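Local coordinates for protein LbaCas13a H328A (C2c2) (Lachnospiraceae bacterium NK4A179, PDB 5WLH) that binds and probably processes CRISPR guide RNA and, as a Cas13a effector, uses that guide to target and cleave RNA, at residues F283-R295 with G1139-K1151. Residues are numbered along the deposited sequence; the frame is centred on the assembly and turned at random.
Sequences FLSDYASLDERVR and GYHYACLNNDSNK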
loop_
_atom_site.group_PDB
_atom_site.type_symbol
_atom_site.label_atom_id
_atom_site.label_comp_id
_atom_site.label_asym_id
_atom_site.label_seq_id
_atom_site.Cartn_x
_atom_site.Cartn_y
_atom_site.Cartn_z
ATOM N N PHE A 283 5.432 19.196 26.322
ATOM C CA PHE A 283 6.393 18.102 26.402
ATOM C C PHE A 283 7.214 17.998 25.123
ATOM O O PHE A 283 8.434 17.815 25.171
ATOM C CB PHE A 283 5.672 16.778 26.683
ATOM C CG PHE A 283 6.570 15.569 26.658
ATOM C CD1 PHE A 283 6.797 14.862 25.477
ATOM C CD2 PHE A 283 7.156 15.108 27.817
ATOM C CE1 PHE A 283 7.610 13.753 25.464
ATOM C CE2 PHE A 283 7.967 13.992 27.812
ATOM C CZ PHE A 283 8.206 13.310 26.629
ATOM N N LEU A 284 6.549 18.043 23.962
ATOM C CA LEU A 284 7.279 17.885 22.704
ATOM C C LEU A 284 8.280 19.009 22.507
ATOM O O LEU A 284 9.387 18.788 22.000
ATOM C CB LEU A 284 6.314 17.852 21.528
ATOM C CG LEU A 284 5.507 16.579 21.350
ATOM C CD1 LEU A 284 4.556 16.819 20.168
ATOM C CD2 LEU A 284 6.412 15.356 21.114
ATOM N N SER A 285 7.908 20.219 22.917
ATOM C CA SER A 285 8.831 21.351 22.857
ATOM C C SER A 285 10.021 21.153 23.797
ATOM O O SER A 285 11.181 21.304 23.394
ATOM C CB SER A 285 8.069 22.635 23.193
ATOM O OG SER A 285 8.915 23.773 23.109
ATOM N N ASP A 286 9.748 20.810 25.058
ATOM C CA ASP A 286 10.808 20.645 26.052
ATOM C C ASP A 286 11.706 19.466 25.742
ATOM O O ASP A 286 12.911 19.505 26.035
ATOM C CB ASP A 286 10.196 20.459 27.439
ATOM C CG ASP A 286 9.555 21.718 27.950
ATOM O OD1 ASP A 286 9.902 22.802 27.430
ATOM O OD2 ASP A 286 8.705 21.623 28.856
ATOM N N TYR A 287 11.141 18.399 25.174
ATOM C CA TYR A 287 11.921 17.200 24.933
ATOM C C TYR A 287 12.945 17.411 23.833
ATOM O O TYR A 287 13.950 16.697 23.792
ATOM C CB TYR A 287 10.983 16.029 24.581
ATOM C CG TYR A 287 11.681 14.687 24.578
ATOM C CD1 TYR A 287 11.885 13.987 25.769
ATOM C CD2 TYR A 287 12.169 14.136 23.403
ATOM C CE1 TYR A 287 12.548 12.769 25.788
ATOM C CE2 TYR A 287 12.835 12.929 23.411
ATOM C CZ TYR A 287 13.016 12.243 24.607
ATOM O OH TYR A 287 13.679 11.051 24.635
ATOM N N ALA A 288 12.709 18.370 22.942
ATOM C CA ALA A 288 13.624 18.629 21.831
ATOM C C ALA A 288 14.793 19.460 22.363
ATOM O O ALA A 288 14.905 20.663 22.129
ATOM C CB ALA A 288 12.896 19.335 20.698
ATOM N N SER A 289 15.656 18.785 23.117
ATOM C CA SER A 289 16.821 19.395 23.745
ATOM C C SER A 289 18.065 18.621 23.331
ATOM O O SER A 289 18.114 17.396 23.483
ATOM C CB SER A 289 16.686 19.394 25.274
ATOM O OG SER A 289 17.959 19.499 25.898
ATOM N N LEU A 290 19.073 19.335 22.814
ATOM C CA LEU A 290 20.315 18.663 22.447
ATOM C C LEU A 290 21.034 18.073 23.660
ATOM O O LEU A 290 21.826 17.139 23.503
ATOM C CB LEU A 290 21.234 19.632 21.698
ATOM C CG LEU A 290 20.507 20.321 20.543
ATOM C CD1 LEU A 290 21.397 21.380 19.918
ATOM C CD2 LEU A 290 20.080 19.297 19.511
ATOM N N ASP A 291 20.754 18.575 24.860
ATOM C CA ASP A 291 21.334 18.026 26.080
ATOM C C ASP A 291 20.622 16.721 26.407
ATOM O O ASP A 291 19.469 16.734 26.840
ATOM C CB ASP A 291 21.212 19.030 27.221
ATOM C CG ASP A 291 21.817 18.526 28.524
ATOM O OD1 ASP A 291 22.176 17.336 28.617
ATOM O OD2 ASP A 291 21.937 19.347 29.457
ATOM N N GLU A 292 21.322 15.599 26.233
ATOM C CA GLU A 292 20.671 14.302 26.376
ATOM C C GLU A 292 20.230 14.037 27.804
ATOM O O GLU A 292 19.374 13.181 28.025
ATOM C CB GLU A 292 21.607 13.201 25.885
ATOM C CG GLU A 292 21.763 13.225 24.372
ATOM C CD GLU A 292 22.457 12.005 23.820
ATOM O OE1 GLU A 292 23.366 11.475 24.494
ATOM O OE2 GLU A 292 22.071 11.572 22.709
ATOM N N ARG A 293 20.794 14.756 28.772
ATOM C CA ARG A 293 20.389 14.581 30.158
ATOM C C ARG A 293 18.971 15.083 30.398
ATOM O O ARG A 293 18.256 14.525 31.239
ATOM C CB ARG A 293 21.392 15.298 31.067
ATOM C CG ARG A 293 22.808 14.756 30.928
ATOM C CD ARG A 293 23.812 15.675 31.647
ATOM N NE ARG A 293 23.725 17.051 31.159
ATOM C CZ ARG A 293 24.339 18.088 31.719
ATOM N NH1 ARG A 293 25.099 17.908 32.796
ATOM N NH2 ARG A 293 24.188 19.302 31.203
ATOM N N VAL A 294 18.555 16.134 29.682
ATOM C CA VAL A 294 17.194 16.647 29.798
ATOM C C VAL A 294 16.200 15.612 29.283
ATOM O O VAL A 294 15.170 15.333 29.915
ATOM C CB VAL A 294 17.060 17.973 29.025
ATOM C CG1 VAL A 294 15.593 18.385 28.898
ATOM C CG2 VAL A 294 17.882 19.082 29.685
ATOM N N ARG A 295 16.506 15.024 28.131
ATOM C CA ARG A 295 15.633 13.999 27.566
ATOM C C ARG A 295 15.606 12.754 28.442
ATOM O O ARG A 295 14.535 12.188 28.686
ATOM C CB ARG A 295 16.088 13.656 26.149
ATOM C CG ARG A 295 16.226 14.869 25.258
ATOM C CD ARG A 295 16.075 14.497 23.768
ATOM N NE ARG A 295 16.948 13.412 23.311
ATOM C CZ ARG A 295 18.249 13.527 23.038
ATOM N NH1 ARG A 295 18.898 14.683 23.202
ATOM N NH2 ARG A 295 18.908 12.467 22.611
ATOM N N GLY A 1139 11.078 17.662 12.461
ATOM C CA GLY A 1139 10.138 18.072 13.485
ATOM C C GLY A 1139 10.819 18.288 14.817
ATOM O O GLY A 1139 10.530 19.258 15.525
ATOM N N TYR A 1140 11.743 17.394 15.158
ATOM C CA TYR A 1140 12.473 17.476 16.412
ATOM C C TYR A 1140 13.358 18.722 16.449
ATOM O O TYR A 1140 13.318 19.502 17.406
ATOM C CB TYR A 1140 13.283 16.195 16.567
ATOM C CG TYR A 1140 14.206 16.159 17.741
ATOM C CD1 TYR A 1140 13.762 15.696 18.968
ATOM C CD2 TYR A 1140 15.517 16.605 17.635
ATOM C CE1 TYR A 1140 14.621 15.645 20.065
ATOM C CE2 TYR A 1140 16.381 16.569 18.726
ATOM C CZ TYR A 1140 15.923 16.083 19.933
ATOM O OH TYR A 1140 16.782 16.039 21.014
ATOM N N HIS A 1141 14.151 18.945 15.403
ATOM C CA HIS A 1141 15.023 20.119 15.446
ATOM C C HIS A 1141 14.253 21.410 15.230
ATOM O O HIS A 1141 14.672 22.459 15.731
ATOM C CB HIS A 1141 16.147 19.964 14.438
ATOM C CG HIS A 1141 17.116 18.901 14.832
ATOM N ND1 HIS A 1141 18.053 19.088 15.826
ATOM C CD2 HIS A 1141 17.232 17.613 14.437
ATOM C CE1 HIS A 1141 18.744 17.976 15.985
ATOM N NE2 HIS A 1141 18.265 17.063 15.154
ATOM N N TYR A 1142 13.120 21.351 14.530
ATOM C CA TYR A 1142 12.227 22.500 14.471
ATOM C C TYR A 1142 11.704 22.846 15.854
ATOM O O TYR A 1142 11.686 24.020 16.254
ATOM C CB TYR A 1142 11.063 22.214 13.521
ATOM C CG TYR A 1142 10.065 23.332 13.372
ATOM C CD1 TYR A 1142 10.309 24.400 12.509
ATOM C CD2 TYR A 1142 8.864 23.305 14.062
ATOM C CE1 TYR A 1142 9.363 25.409 12.339
ATOM C CE2 TYR A 1142 7.915 24.303 13.897
ATOM C CZ TYR A 1142 8.170 25.341 13.025
ATOM O OH TYR A 1142 7.226 26.319 12.868
ATOM N N ALA A 1143 11.253 21.832 16.598
ATOM C CA ALA A 1143 10.873 22.061 17.984
ATOM C C ALA A 1143 12.040 22.622 18.777
ATOM O O ALA A 1143 11.860 23.521 19.607
ATOM C CB ALA A 1143 10.362 20.758 18.616
ATOM N N CYS A 1144 13.240 22.098 18.546
ATOM C CA CYS A 1144 14.402 22.580 19.288
ATOM C C CYS A 1144 14.674 24.040 18.966
ATOM O O CYS A 1144 14.893 24.866 19.869
ATOM C CB CYS A 1144 15.616 21.712 18.967
ATOM S SG CYS A 1144 17.088 22.179 19.930
ATOM N N LEU A 1145 14.646 24.380 17.676
ATOM C CA LEU A 1145 14.856 25.763 17.262
ATOM C C LEU A 1145 13.875 26.696 17.937
ATOM O O LEU A 1145 14.204 27.855 18.214
ATOM C CB LEU A 1145 14.706 25.898 15.746
ATOM C CG LEU A 1145 15.896 25.650 14.840
ATOM C CD1 LEU A 1145 15.434 25.708 13.392
ATOM C CD2 LEU A 1145 16.992 26.682 15.084
ATOM N N ASN A 1146 12.673 26.213 18.219
ATOM C CA ASN A 1146 11.613 27.077 18.701
ATOM C C ASN A 1146 11.412 26.995 20.207
ATOM O O ASN A 1146 10.441 27.548 20.719
ATOM C CB ASN A 1146 10.328 26.760 17.935
ATOM C CG ASN A 1146 10.359 27.349 16.543
ATOM O OD1 ASN A 1146 10.113 28.531 16.375
ATOM N ND2 ASN A 1146 10.713 26.546 15.547
ATOM N N ASN A 1147 12.314 26.351 20.932
ATOM C CA ASN A 1147 12.266 26.420 22.384
ATOM C C ASN A 1147 13.432 27.270 22.888
ATOM O O ASN A 1147 14.230 27.805 22.109
ATOM C CB ASN A 1147 12.237 25.016 23.014
ATOM C CG ASN A 1147 13.542 24.234 22.845
ATOM O OD1 ASN A 1147 14.636 24.792 22.784
ATOM N ND2 ASN A 1147 13.419 22.905 22.796
ATOM N N ASP A 1148 13.531 27.375 24.212
ATOM C CA ASP A 1148 14.535 28.225 24.840
ATOM C C ASP A 1148 15.820 27.488 25.187
ATOM O O ASP A 1148 16.721 28.102 25.761
ATOM C CB ASP A 1148 13.956 28.894 26.101
ATOM C CG ASP A 1148 13.559 27.895 27.196
ATOM O OD1 ASP A 1148 14.000 26.721 27.184
ATOM O OD2 ASP A 1148 12.784 28.299 28.094
ATOM N N SER A 1149 15.921 26.194 24.884
ATOM C CA SER A 1149 17.138 25.464 25.194
ATOM C C SER A 1149 18.340 26.106 24.500
ATOM O O SER A 1149 18.215 26.824 23.497
ATOM C CB SER A 1149 17.008 23.996 24.786
ATOM O OG SER A 1149 17.071 23.854 23.372
ATOM N N ASN A 1150 19.517 25.864 25.069
ATOM C CA ASN A 1150 20.743 26.462 24.562
ATOM C C ASN A 1150 21.077 25.913 23.179
ATOM O O ASN A 1150 21.078 24.695 22.965
ATOM C CB ASN A 1150 21.891 26.197 25.535
ATOM C CG ASN A 1150 23.241 26.555 24.948
ATOM O OD1 ASN A 1150 23.606 27.731 24.879
ATOM N ND2 ASN A 1150 23.988 25.540 24.511
ATOM N N LYS A 1151 21.362 26.814 22.238
ATOM C CA LYS A 1151 21.673 26.447 20.859
ATOM C C LYS A 1151 22.901 27.218 20.399
ATOM O O LYS A 1151 22.984 28.431 20.611
ATOM C CB LYS A 1151 20.483 26.728 19.930
ATOM C CG LYS A 1151 19.304 25.777 20.163
ATOM C CD LYS A 1151 18.073 26.142 19.334
ATOM C CE LYS A 1151 17.206 27.120 20.093
ATOM N NZ LYS A 1151 16.673 26.467 21.302
HETATM O O HOH W 1 9.350 24.082 20.553
HETATM O O HOH W 2 19.050 22.320 23.002
#
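Asn1147 and Ala288 meet where two helix C-terminal ends abut: helix 268-287 runs out against the end of helix 1106-1145, the short segments crossing almost perpendicularly (86°) with axes 8.3 Å apart. The amide of Asn1147 serves as a two-pronged donor. Its ND2 lies 2.8 Å from Ser285 O and equally far from Ala288 O, and both acceptors sit close to the amide plane, although the donor stands well above the carbonyl plane of Ala288. Ser285 O belongs to the last turn of helix 268-287, Ala288 O to the residue just after it, at the centre of an inverse gamma turn. The other end of the amide is fixed as well: OD1 closes an Asx turn with Ser1149 N and also accepts from Ser1149 OG, which settles the amide's orientation. The first torsion places CG between the backbone N and carbonyl carbon, turning the amide toward the end of helix 268-287.

Beside these hydrogen bonds, Ala288 CB enters the angle between the helices, 3.6 Å from Ala1143 CB. It also covers one face of the Tyr1140 ring toward the rim, a CH-pi contact in which Ala288 CB lies 4.3 Å from the ring centroid and 19° off the normal. Leu290 continues the apolar seam, its CG against Cys1144 SG and its CD2 at the edge of the His1141 ring.

Arg295 approaches Tyr1140 differently. Its CD meets the ring edge, while the phenol OH lies over a guanidinium face, the two planes 87° apart. That OH hydrogen-bonds Ser1228, and Glu1231 pairs with Arg295 NE; Arg295 NH1 donates to Ser289 O. One water joins the two segments, accepting from Leu290 N and donating to Asn1150 O and, at 2.5 Å, to Ser1149 OG.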